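Inositol monophosphatase (Staphylococcus aureus, PDB 5DW8) probably hydrolyses myo-inositol monophosphates as a metal-dependent phosphatase of the inositol monophosphatase family, and binds adenosine-2'-monophosphate and calcium in its active site. Local coordinates at residues A[86-91]-A[110-115]; A[69-74]-A[213-218]; A[123-128]-A[192-197]; A[52-57]-A[90-95]. One frame throughout, in Å; residues are numbered along the deposited sequence.

Interaction 1 of 4, residues A[86-91]-A[110-115]. With CA (calcium ion), chain E; CA (calcium ion), chain C.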
# COMPACT_ATOMS: atom_id res chain seq x y z
N THR A 86 29.93 1.00 19.05
CA THR A 86 28.56 1.40 18.81
C THR A 86 28.37 1.83 17.37
O THR A 86 29.06 2.73 16.86
CB THR A 86 28.15 2.51 19.76
OG1 THR A 86 28.22 1.99 21.10
CG2 THR A 86 26.74 2.97 19.44
N VAL A 87 27.41 1.18 16.72
CA VAL A 87 27.27 1.31 15.29
C VAL A 87 25.86 1.65 14.88
O VAL A 87 24.95 0.85 15.09
CB VAL A 87 27.66 0.00 14.63
CG1 VAL A 87 27.30 0.01 13.14
CG2 VAL A 87 29.13 -0.25 14.88
N TRP A 88 25.71 2.82 14.26
CA TRP A 88 24.42 3.25 13.74
C TRP A 88 24.33 2.87 12.25
O TRP A 88 25.21 3.25 11.48
CB TRP A 88 24.25 4.76 13.85
CG TRP A 88 24.34 5.37 15.22
CD1 TRP A 88 25.38 5.29 16.10
CD2 TRP A 88 23.38 6.27 15.83
NE1 TRP A 88 25.13 6.05 17.22
CE2 TRP A 88 23.90 6.65 17.09
CE3 TRP A 88 22.11 6.75 15.45
CZ2 TRP A 88 23.22 7.48 17.95
CZ3 TRP A 88 21.44 7.56 16.31
CH2 TRP A 88 21.99 7.94 17.54
N VAL A 89 23.28 2.12 11.88
CA VAL A 89 23.00 1.82 10.48
C VAL A 89 21.71 2.48 10.09
O VAL A 89 20.63 2.19 10.62
CB VAL A 89 23.14 0.31 10.07
CG1 VAL A 89 23.09 -0.63 11.25
CG2 VAL A 89 22.20 -0.09 8.95
N VAL A 90 21.86 3.44 9.18
CA VAL A 90 20.79 4.36 8.90
C VAL A 90 20.48 4.45 7.43
O VAL A 90 21.39 4.37 6.59
CB VAL A 90 21.06 5.75 9.54
CG1 VAL A 90 22.52 5.92 9.90
CG2 VAL A 90 20.59 6.91 8.65
N ASP A 91 19.21 4.60 7.14
CA ASP A 91 18.76 4.91 5.77
C ASP A 91 17.94 6.17 5.89
O ASP A 91 16.91 6.15 6.54
CB ASP A 91 17.90 3.80 5.21
CG ASP A 91 17.44 4.08 3.79
OD1 ASP A 91 17.79 5.16 3.25
OD2 ASP A 91 16.72 3.21 3.21
N ILE A 110 16.79 3.47 11.53
CA ILE A 110 18.00 3.45 12.35
C ILE A 110 17.97 2.28 13.32
O ILE A 110 17.12 2.22 14.20
CB ILE A 110 18.20 4.73 13.21
CG1 ILE A 110 17.96 6.01 12.40
CG2 ILE A 110 19.60 4.76 13.78
CD1 ILE A 110 18.35 7.31 13.13
N GLY A 111 18.93 1.39 13.17
CA GLY A 111 19.23 0.43 14.18
C GLY A 111 20.57 0.81 14.78
O GLY A 111 21.45 1.30 14.08
N ILE A 112 20.69 0.60 16.09
CA ILE A 112 21.93 0.86 16.83
C ILE A 112 22.37 -0.48 17.38
O ILE A 112 21.60 -1.19 18.01
CB ILE A 112 21.75 1.87 17.98
CG1 ILE A 112 21.39 3.24 17.43
CG2 ILE A 112 23.04 1.98 18.81
CD1 ILE A 112 20.73 4.18 18.42
N TYR A 113 23.61 -0.82 17.10
CA TYR A 113 24.16 -2.09 17.53
C TYR A 113 25.32 -1.73 18.44
O TYR A 113 25.85 -0.62 18.37
CB TYR A 113 24.58 -2.92 16.32
CG TYR A 113 23.38 -3.50 15.59
CD1 TYR A 113 23.16 -4.88 15.55
CD2 TYR A 113 22.44 -2.68 14.98
CE1 TYR A 113 22.04 -5.42 14.90
CE2 TYR A 113 21.32 -3.22 14.33
CZ TYR A 113 21.13 -4.59 14.30
OH TYR A 113 20.02 -5.11 13.65
N ILE A 114 25.63 -2.61 19.37
CA ILE A 114 26.77 -2.40 20.26
C ILE A 114 27.48 -3.72 20.24
O ILE A 114 26.84 -4.74 20.35
CB ILE A 114 26.32 -2.01 21.68
CG1 ILE A 114 25.49 -0.72 21.60
CG2 ILE A 114 27.51 -1.80 22.61
CD1 ILE A 114 25.19 -0.09 22.95
N ASP A 115 28.78 -3.69 20.00
CA ASP A 115 29.59 -4.89 19.87
C ASP A 115 28.96 -5.98 19.02
O ASP A 115 29.09 -7.15 19.33
CB ASP A 115 29.87 -5.47 21.26
CG ASP A 115 30.52 -4.47 22.17
OD1 ASP A 115 30.92 -3.39 21.67
OD2 ASP A 115 30.64 -4.77 23.37
CA CA E . 16.63 2.10 1.26
CA CA C . 17.32 5.35 1.04
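V87 and Y113 face each other as a hydrogen-bonded pair where strands 86-91 and 110-114 run antiparallel, their axes 160° apart and 4.6 Å from each other at closest. Each residue of this pair gives its N-H to the carbonyl of the other, with V87 N 2.9 Å from Y113 O. V89 and G111 repeat the ladder, V89 N lying 3.0 Å from G111 O. Between the two pairs, W88 sits across from I112, and here the side chains take over. The W88 CG stands anti to its carbonyl carbon (chi1 -58°), which lays the indole alongside I112. The tip of that isoleucine, CD1, rests 3.9 Å from the centroid of the six-membered ring, only 5° off the normal, a close CH-pi contact. I110 brings its CG2 branch at a slant to the same indole, 3.6 Å from W88 CE3, and the indole is further held by a hydrogen bond from NE1 to H68. Helix 11-32 packs on this face through L11, F14 and A15. On the reverse face, V89 meets W215 and A218 of helix 214-226, so the middle of the ladder is covered by apolar side chains on both faces. Farther along the same segment, D91 OD1 binds the chain C calcium ion at 2.3 Å and D91 OD2 the chain E ion at 2.2 Å. A central sheet sandwiched by helices, with a metal-binding aspartate carried by an inner strand, is characteristic of the inositol monophosphatase fold.

Interaction 2 of 4, residues A[69-74]-A[213-218]. With CA (calcium ion), chain E; 2AM (adenosine-2'-monophosphate), chain D.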
# COMPACT_ATOMS: atom_id res chain seq x y z
N GLN A 69 30.59 4.63 15.33
CA GLN A 69 30.62 4.41 13.90
C GLN A 69 29.22 4.51 13.31
O GLN A 69 28.23 4.21 14.01
CB GLN A 69 31.12 3.01 13.58
CG GLN A 69 32.37 2.52 14.29
CD GLN A 69 33.10 1.56 13.40
OE1 GLN A 69 33.73 1.97 12.40
NE2 GLN A 69 32.99 0.25 13.70
N VAL A 70 29.17 4.86 12.00
CA VAL A 70 27.93 5.01 11.22
C VAL A 70 28.01 4.40 9.83
O VAL A 70 28.84 4.79 9.01
CB VAL A 70 27.60 6.47 10.99
CG1 VAL A 70 26.38 6.59 10.11
CG2 VAL A 70 27.43 7.19 12.33
N LEU A 71 27.11 3.46 9.56
CA LEU A 71 26.95 2.87 8.23
C LEU A 71 25.71 3.47 7.60
O LEU A 71 24.61 3.26 8.11
CB LEU A 71 26.80 1.36 8.36
CG LEU A 71 26.59 0.52 7.09
CD1 LEU A 71 27.73 0.66 6.09
CD2 LEU A 71 26.42 -0.93 7.51
N GLY A 72 25.87 4.24 6.52
CA GLY A 72 24.75 4.90 5.86
C GLY A 72 24.45 4.41 4.45
O GLY A 72 25.33 3.89 3.79
N GLU A 73 23.19 4.55 4.03
CA GLU A 73 22.75 4.42 2.66
C GLU A 73 23.56 5.36 1.81
O GLU A 73 23.98 5.01 0.74
CB GLU A 73 21.25 4.78 2.52
CG GLU A 73 20.64 4.64 1.12
CD GLU A 73 20.77 5.90 0.24
OE1 GLU A 73 20.80 7.02 0.82
OE2 GLU A 73 20.86 5.79 -1.03
N GLU A 74 23.79 6.57 2.29
CA GLU A 74 24.48 7.56 1.45
C GLU A 74 25.99 7.45 1.44
O GLU A 74 26.65 8.39 1.06
CB GLU A 74 24.07 9.01 1.83
CG GLU A 74 23.79 9.89 0.62
CD GLU A 74 22.77 9.27 -0.34
OE1 GLU A 74 21.69 8.82 0.14
OE2 GLU A 74 23.07 9.20 -1.56
N GLN A 213 19.48 -3.99 1.73
CA GLN A 213 20.76 -3.65 2.29
C GLN A 213 20.57 -3.45 3.75
O GLN A 213 19.48 -3.13 4.20
CB GLN A 213 21.30 -2.38 1.60
CG GLN A 213 21.77 -2.63 0.15
CD GLN A 213 23.25 -2.95 0.06
OE1 GLN A 213 23.83 -3.55 0.96
NE2 GLN A 213 23.88 -2.52 -1.02
N PRO A 214 21.64 -3.63 4.52
CA PRO A 214 21.63 -3.53 5.98
C PRO A 214 20.77 -2.41 6.58
O PRO A 214 20.04 -2.66 7.54
CB PRO A 214 23.11 -3.28 6.30
CG PRO A 214 23.83 -3.98 5.21
CD PRO A 214 23.00 -3.84 3.98
N TRP A 215 20.89 -1.19 6.08
CA TRP A 215 20.11 -0.03 6.57
C TRP A 215 18.60 -0.16 6.36
O TRP A 215 17.82 0.43 7.11
CB TRP A 215 20.60 1.28 5.93
CG TRP A 215 20.83 1.20 4.45
CD1 TRP A 215 19.89 1.28 3.46
CD2 TRP A 215 22.08 0.99 3.79
NE1 TRP A 215 20.46 1.13 2.24
CE2 TRP A 215 21.82 0.96 2.40
CE3 TRP A 215 23.40 0.85 4.23
CZ2 TRP A 215 22.83 0.77 1.45
CZ3 TRP A 215 24.42 0.68 3.27
CH2 TRP A 215 24.12 0.64 1.90
N ASP A 216 18.19 -0.91 5.34
CA ASP A 216 16.76 -1.13 5.10
C ASP A 216 16.06 -2.03 6.13
O ASP A 216 14.85 -1.91 6.31
CB ASP A 216 16.54 -1.78 3.74
CG ASP A 216 16.79 -0.83 2.58
OD1 ASP A 216 17.42 -1.30 1.57
OD2 ASP A 216 16.38 0.37 2.69
N PHE A 217 16.80 -2.94 6.78
CA PHE A 217 16.20 -3.82 7.80
C PHE A 217 16.74 -3.65 9.22
O PHE A 217 16.27 -4.26 10.15
CB PHE A 217 16.30 -5.29 7.37
CG PHE A 217 17.70 -5.76 7.08
CD1 PHE A 217 18.60 -6.02 8.11
CD2 PHE A 217 18.11 -5.98 5.78
CE1 PHE A 217 19.87 -6.49 7.85
CE2 PHE A 217 19.38 -6.44 5.50
CZ PHE A 217 20.27 -6.70 6.54
N ALA A 218 17.75 -2.81 9.38
CA ALA A 218 18.44 -2.69 10.64
C ALA A 218 17.49 -2.25 11.72
O ALA A 218 17.29 -2.99 12.69
CB ALA A 218 19.61 -1.73 10.52
CA CA E . 16.63 2.10 1.26
P 2AM D . 15.16 2.88 -1.09
O1P 2AM D . 13.65 3.43 -1.20
O2P 2AM D . 15.69 2.79 -2.62
O3P 2AM D . 15.94 3.80 -0.21
C5' 2AM D . 11.68 -0.53 -2.74
O5' 2AM D . 10.27 -0.82 -2.71
C4' 2AM D . 12.21 -0.96 -1.38
O4' 2AM D . 13.39 -1.83 -1.54
C3' 2AM D . 12.73 0.22 -0.60
O3' 2AM D . 12.75 -0.16 0.77
C2' 2AM D . 14.13 0.36 -1.24
O2' 2AM D . 15.03 1.30 -0.57
C1' 2AM D . 14.59 -1.08 -1.15
N9 2AM D . 15.75 -1.42 -2.05
C8 2AM D . 16.88 -2.02 -1.65
N7 2AM D . 17.67 -2.19 -2.71
C5 2AM D . 17.04 -1.68 -3.77
C6 2AM D . 17.40 -1.60 -5.06
N6 2AM D . 18.59 -2.09 -5.37
N1 2AM D . 16.59 -1.05 -6.00
C2 2AM D . 15.34 -0.55 -5.60
N3 2AM D . 14.99 -0.65 -4.24
C4 2AM D . 15.85 -1.21 -3.36
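D216 OD2 binds the chain E calcium ion at 2.3 Å, while the residue before it, W215, spreads its indole against E73 and G72. The same ion takes two ligands from adenosine-2'-monophosphate, the phosphate oxygen O3P and the ester oxygen O2', and D91 completes the four. The other carboxylate oxygen of D216, OD1, lies 3.3 Å from C8 of the adenine and weakly accepts from the backbone N of Q213. No hydrogen bond joins segments 69-74 and 213-218; the contact is made by the tryptophan. Its CG lies between its own backbone N and carbonyl carbon (chi1 45°), and from there the ring lies against the chain just after strand 69-72. E73 CA sits over the six-membered ring, 3.6 Å from its centroid and 13° off the normal, in CH-pi geometry. E73 CB lies above the NE1 side of the indole, and CG runs on past that rim, 3.7 Å from W215 NE1. G72 O approaches W215 CZ3 at 3.4 Å. Q213 CB presses on the opposite face of the indole, which is thus clamped between backbone and side-chain carbons. L71 instead meets the ring at its edge, CG 4.3 Å from W215 CE3, and its CD2 touches the ring of P214. At the edge of the sheet, E73 and strand 69-72 are hydrogen-bonded through their backbones to strand 86-91. The helix start that supplies D216 is thus packed on the edge strand next to the strand that carries D91, an arrangement characteristic of the metal-dependent phosphatase site of the inositol monophosphatase family, here holding two calcium ions.

Interaction 3 of 4, residues A[123-128]-A[192-197]. With 2AM (adenosine-2'-monophosphate), chain D.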
# COMPACT_ATOMS: atom_id res chain seq x y z
N VAL A 123 12.05 3.21 13.30
CA VAL A 123 11.62 3.57 11.96
C VAL A 123 10.48 4.59 12.07
O VAL A 123 9.45 4.37 12.72
CB VAL A 123 11.44 2.34 11.00
CG1 VAL A 123 11.43 1.03 11.72
CG2 VAL A 123 10.26 2.46 10.07
N TYR A 124 10.72 5.75 11.46
CA TYR A 124 9.86 6.89 11.60
C TYR A 124 9.11 7.22 10.32
O TYR A 124 9.69 7.69 9.37
CB TYR A 124 10.72 8.09 12.03
CG TYR A 124 9.98 9.37 12.33
CD1 TYR A 124 8.82 9.37 13.08
CD2 TYR A 124 10.48 10.57 11.92
CE1 TYR A 124 8.16 10.55 13.38
CE2 TYR A 124 9.84 11.75 12.19
CZ TYR A 124 8.69 11.74 12.92
OH TYR A 124 8.09 12.91 13.15
N ASP A 125 7.80 7.01 10.32
CA ASP A 125 6.98 7.41 9.18
C ASP A 125 6.83 8.92 9.21
O ASP A 125 5.93 9.47 9.86
CB ASP A 125 5.61 6.72 9.20
CG ASP A 125 4.75 7.10 8.02
OD1 ASP A 125 4.97 8.14 7.42
OD2 ASP A 125 3.82 6.37 7.69
N VAL A 126 7.68 9.59 8.47
CA VAL A 126 7.77 11.05 8.60
C VAL A 126 6.39 11.67 8.46
O VAL A 126 5.89 12.31 9.38
CB VAL A 126 8.76 11.68 7.57
CG1 VAL A 126 8.80 13.18 7.75
CG2 VAL A 126 10.17 11.09 7.73
N MET A 127 5.75 11.44 7.32
CA MET A 127 4.57 12.25 6.99
C MET A 127 3.36 11.92 7.83
O MET A 127 2.48 12.75 7.99
CB MET A 127 4.26 12.13 5.50
CG MET A 127 5.42 12.60 4.65
SD MET A 127 5.91 14.27 5.13
CE MET A 127 4.74 15.27 4.20
N ALA A 128 3.32 10.70 8.38
CA ALA A 128 2.31 10.32 9.36
C ALA A 128 2.70 10.81 10.74
O ALA A 128 1.87 10.82 11.64
CB ALA A 128 2.12 8.81 9.39
N ALA A 192 10.55 -1.04 2.58
CA ALA A 192 10.90 -2.28 3.34
C ALA A 192 10.86 -2.09 4.84
O ALA A 192 10.47 -3.01 5.56
CB ALA A 192 12.28 -2.81 2.94
N ALA A 193 11.33 -0.95 5.31
CA ALA A 193 11.32 -0.70 6.75
C ALA A 193 9.88 -0.62 7.29
O ALA A 193 9.54 -1.25 8.26
CB ALA A 193 12.08 0.57 7.04
N LEU A 194 9.03 0.15 6.64
CA LEU A 194 7.63 0.23 7.06
C LEU A 194 6.92 -1.12 6.91
O LEU A 194 6.08 -1.44 7.74
CB LEU A 194 6.88 1.31 6.25
CG LEU A 194 7.21 2.76 6.58
CD1 LEU A 194 6.41 3.69 5.70
CD2 LEU A 194 6.97 3.06 8.07
N GLU A 195 7.25 -1.90 5.88
CA GLU A 195 6.63 -3.22 5.69
C GLU A 195 7.07 -4.24 6.76
O GLU A 195 6.24 -5.03 7.24
CB GLU A 195 6.84 -3.71 4.24
CG GLU A 195 5.87 -3.08 3.25
CD GLU A 195 6.18 -3.35 1.77
OE1 GLU A 195 7.01 -2.67 1.13
OE2 GLU A 195 5.55 -4.26 1.21
N ILE A 196 8.36 -4.26 7.12
CA ILE A 196 8.85 -4.98 8.34
C ILE A 196 8.07 -4.52 9.58
O ILE A 196 7.53 -5.33 10.35
CB ILE A 196 10.36 -4.73 8.54
CG1 ILE A 196 11.15 -5.51 7.50
CG2 ILE A 196 10.85 -5.16 9.92
CD1 ILE A 196 12.52 -4.93 7.24
N VAL A 197 7.98 -3.21 9.74
CA VAL A 197 7.14 -2.59 10.76
C VAL A 197 5.70 -3.13 10.64
O VAL A 197 5.16 -3.68 11.59
CB VAL A 197 7.24 -1.05 10.67
CG1 VAL A 197 5.91 -0.37 10.93
CG2 VAL A 197 8.28 -0.51 11.63
P 2AM D . 15.16 2.88 -1.09
O1P 2AM D . 13.65 3.43 -1.20
O2P 2AM D . 15.69 2.79 -2.62
O3P 2AM D . 15.94 3.80 -0.21
C5' 2AM D . 11.68 -0.53 -2.74
O5' 2AM D . 10.27 -0.82 -2.71
C4' 2AM D . 12.21 -0.96 -1.38
O4' 2AM D . 13.39 -1.83 -1.54
C3' 2AM D . 12.73 0.22 -0.60
O3' 2AM D . 12.75 -0.16 0.77
C2' 2AM D . 14.13 0.36 -1.24
O2' 2AM D . 15.03 1.30 -0.57
C1' 2AM D . 14.59 -1.08 -1.15
N9 2AM D . 15.75 -1.42 -2.05
C8 2AM D . 16.88 -2.02 -1.65
N7 2AM D . 17.67 -2.19 -2.71
C5 2AM D . 17.04 -1.68 -3.77
C6 2AM D . 17.40 -1.60 -5.06
N6 2AM D . 18.59 -2.09 -5.37
N1 2AM D . 16.59 -1.05 -6.00
C2 2AM D . 15.34 -0.55 -5.60
N3 2AM D . 14.99 -0.65 -4.24
C4 2AM D . 15.85 -1.21 -3.36
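V123, on an inner strand of the large sheet, points its side chain at helix 192-197, a strand-on-helix packing within the layered alpha/beta fold of the inositol monophosphatase family. The strand and helix axes lie 102° apart, close to perpendicular, and 8.9 Å from each other at closest. From CB, directed at the helix, the valine forks. Its CG1 meets a single partner, V197 CG2, at 3.5 Å, where the two side chains slide past each other in opposite directions. The other branch, CG2, fits among three residues of one helix face: A193 CB at 4.0 Å, L194 CD2 at 3.9 Å and, again, V197 CG2. V123 and A193 are the closest pair of backbones here, CA to CA 6.7 Å, consistent with the small alanine side chain. L194, its CG anti to the carbonyl carbon (chi1 -72°), crosses V123 obliquely and also brings its CD2 branch against D125 CB, extending the apolar contact to the end of the strand. Beside this packing, A107 of the neighbouring strand 107-114 touches both V123 and L194. D125 then closes the strand with an Asx motif: OD1 accepts from A128 N at 3.2 Å, the donor coming from above the carboxylate plane. The helix so packed begins beside the ligand. D94 OD2 receives the backbone N-H of A193, and the preceding N-H binds the nucleotide itself, A192 N lying 3.0 Å from O3' of adenosine-2'-monophosphate in a nearly straight bond of 168°.

Interaction 4 of 4, residues A[52-57]-A[90-95]. With CA (calcium ion), chain C; CA (calcium ion), chain E; 2AM (adenosine-2'-monophosphate), chain D.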
# COMPACT_ATOMS: atom_id res chain seq x y z
N ALA A 52 21.41 15.40 2.53
CA ALA A 52 21.40 16.40 3.60
C ALA A 52 20.99 15.78 4.93
O ALA A 52 21.46 16.20 5.97
CB ALA A 52 20.49 17.57 3.25
N THR A 53 20.14 14.74 4.87
CA THR A 53 19.58 14.10 6.06
C THR A 53 20.55 13.16 6.74
O THR A 53 20.61 13.12 7.97
CB THR A 53 18.30 13.33 5.73
OG1 THR A 53 17.33 14.23 5.22
CG2 THR A 53 17.72 12.68 6.98
N GLU A 54 21.27 12.39 5.94
CA GLU A 54 22.28 11.50 6.46
C GLU A 54 23.41 12.32 6.98
O GLU A 54 24.05 11.93 7.93
CB GLU A 54 22.84 10.59 5.39
CG GLU A 54 23.54 9.38 5.98
CD GLU A 54 23.84 8.32 4.94
OE1 GLU A 54 22.92 7.62 4.45
OE2 GLU A 54 25.02 8.17 4.59
N ASP A 55 23.65 13.47 6.35
CA ASP A 55 24.74 14.35 6.75
C ASP A 55 24.39 15.02 8.08
O ASP A 55 25.23 15.10 8.97
CB ASP A 55 25.06 15.37 5.68
CG ASP A 55 25.61 14.74 4.42
OD1 ASP A 55 25.84 13.50 4.44
OD2 ASP A 55 25.78 15.46 3.40
N PHE A 56 23.13 15.43 8.23
CA PHE A 56 22.62 15.88 9.53
C PHE A 56 22.67 14.80 10.64
O PHE A 56 23.14 15.05 11.77
CB PHE A 56 21.19 16.36 9.37
CG PHE A 56 20.56 16.75 10.66
CD1 PHE A 56 20.92 17.92 11.28
CD2 PHE A 56 19.63 15.92 11.26
CE1 PHE A 56 20.34 18.28 12.48
CE2 PHE A 56 19.05 16.28 12.46
CZ PHE A 56 19.41 17.46 13.07
N ILE A 57 22.18 13.61 10.32
CA ILE A 57 22.28 12.48 11.26
C ILE A 57 23.73 12.17 11.63
O ILE A 57 24.06 12.03 12.79
CB ILE A 57 21.56 11.23 10.72
CG1 ILE A 57 20.06 11.46 10.67
CG2 ILE A 57 21.85 10.00 11.57
CD1 ILE A 57 19.34 10.65 9.60
N VAL A 90 21.86 3.44 9.18
CA VAL A 90 20.79 4.36 8.90
C VAL A 90 20.48 4.45 7.43
O VAL A 90 21.39 4.37 6.59
CB VAL A 90 21.06 5.75 9.54
CG1 VAL A 90 22.52 5.92 9.90
CG2 VAL A 90 20.59 6.91 8.65
N ASP A 91 19.21 4.60 7.14
CA ASP A 91 18.76 4.91 5.77
C ASP A 91 17.94 6.17 5.89
O ASP A 91 16.91 6.15 6.54
CB ASP A 91 17.90 3.80 5.21
CG ASP A 91 17.44 4.08 3.79
OD1 ASP A 91 17.79 5.16 3.25
OD2 ASP A 91 16.72 3.21 3.21
N PRO A 92 18.38 7.27 5.28
CA PRO A 92 17.67 8.45 5.71
C PRO A 92 16.33 8.47 5.06
O PRO A 92 15.41 8.94 5.69
CB PRO A 92 18.57 9.61 5.27
CG PRO A 92 19.80 9.01 4.73
CD PRO A 92 19.43 7.61 4.31
N ILE A 93 16.20 7.98 3.83
CA ILE A 93 14.89 7.78 3.20
C ILE A 93 14.68 6.38 2.60
O ILE A 93 15.14 6.07 1.49
CB ILE A 93 14.58 8.86 2.14
CG1 ILE A 93 14.49 10.24 2.79
CG2 ILE A 93 13.24 8.58 1.44
CD1 ILE A 93 15.73 11.08 2.64
N ASP A 94 13.96 5.52 3.33
CA ASP A 94 13.45 4.31 2.76
C ASP A 94 12.13 4.60 2.08
O ASP A 94 11.18 5.04 2.74
CB ASP A 94 13.26 3.24 3.83
CG ASP A 94 13.16 1.86 3.24
OD1 ASP A 94 13.86 1.58 2.27
OD2 ASP A 94 12.35 1.07 3.73
N GLY A 95 12.09 4.34 0.77
CA GLY A 95 10.94 4.64 -0.10
C GLY A 95 11.14 5.93 -0.88
O GLY A 95 10.31 6.81 -0.84
CA CA C . 17.32 5.35 1.04
CA CA E . 16.63 2.10 1.26
P 2AM D . 15.16 2.88 -1.09
O1P 2AM D . 13.65 3.43 -1.20
O2P 2AM D . 15.69 2.79 -2.62
O3P 2AM D . 15.94 3.80 -0.21
C5' 2AM D . 11.68 -0.53 -2.74
O5' 2AM D . 10.27 -0.82 -2.71
C4' 2AM D . 12.21 -0.96 -1.38
O4' 2AM D . 13.39 -1.83 -1.54
C3' 2AM D . 12.73 0.22 -0.60
O3' 2AM D . 12.75 -0.16 0.77
C2' 2AM D . 14.13 0.36 -1.24
O2' 2AM D . 15.03 1.30 -0.57
C1' 2AM D . 14.59 -1.08 -1.15
N9 2AM D . 15.75 -1.42 -2.05
C8 2AM D . 16.88 -2.02 -1.65
N7 2AM D . 17.67 -2.19 -2.71
C5 2AM D . 17.04 -1.68 -3.77
C6 2AM D . 17.40 -1.60 -5.06
N6 2AM D . 18.59 -2.09 -5.37
N1 2AM D . 16.59 -1.05 -6.00
C2 2AM D . 15.34 -0.55 -5.60
N3 2AM D . 14.99 -0.65 -4.24
C4 2AM D . 15.85 -1.21 -3.36
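A carboxylate leaning on a proline ring is the odd feature here: E54 OE1 lies 3.4 Å from P92 CG and slightly farther from P92 CD, with no hydrogen bond between segments 52-57 and 90-95. The oxygen is satisfied from another quarter, accepting the backbone N-H of E74. E54, with CG anti to the backbone N (chi1 -161°) and the chain extended beyond it, crosses P92 at an angle, and its CB also comes close, 3.5 Å from P92 CG. T53, the preceding residue of the helix, crosses the proline on CB, its CG2 3.6 Å from P92 CB. Its hydroxyl is engaged within the helix, with V49 O. One turn on, I57 and V90 meet tip to tip, I57 CD1 to V90 CG2 at 4.1 Å. P92 is therefore wedged against the helix at the corner where the chain leaves one strand for the next, and the polar groups on the far side of that corner face the metals. I93 O binds the chain C calcium ion at 2.3 Å, and phosphate O3P of the nucleotide is shared by both ions. D94 OD1 accepts a hydrogen bond of 2.6 Å from O3' of adenosine-2'-monophosphate, while its OD2 is hydrogen-bonded to S191 OG. G95 N, at the N-cap of helix 96-102, donates to phosphate O1P at 2.7 Å. The run D91-P92-I93-D94-G95-T96 is the DPIDGT signature of the inositol monophosphatase family, here gripping metals and phosphate from one corner of the chain.

Interaction 1 is sheet pairing, the one contact among the four held by backbone hydrogen bonds across its segments; the others are side-chain packing. Interactions 1, 3 and 4 are buried, whereas interaction 2 is partly so. Interactions 1 and 4 share V90 and D91, and interaction 2 adds the neighbouring strand 69-72, whose L71 N bonds to W88 O. Interactions 2 and 4 pack different helices close to D91, through an indole face in one and a proline ring in the other. Interaction 3 lies across the same sheet, on the next strand, about 17 Å from interaction 1 between centres, and is purely apolar across its segments. All four reach toward the ligand site: 1, 2 and 4 contribute calcium ligands, while 3 contributes a helix N-terminus.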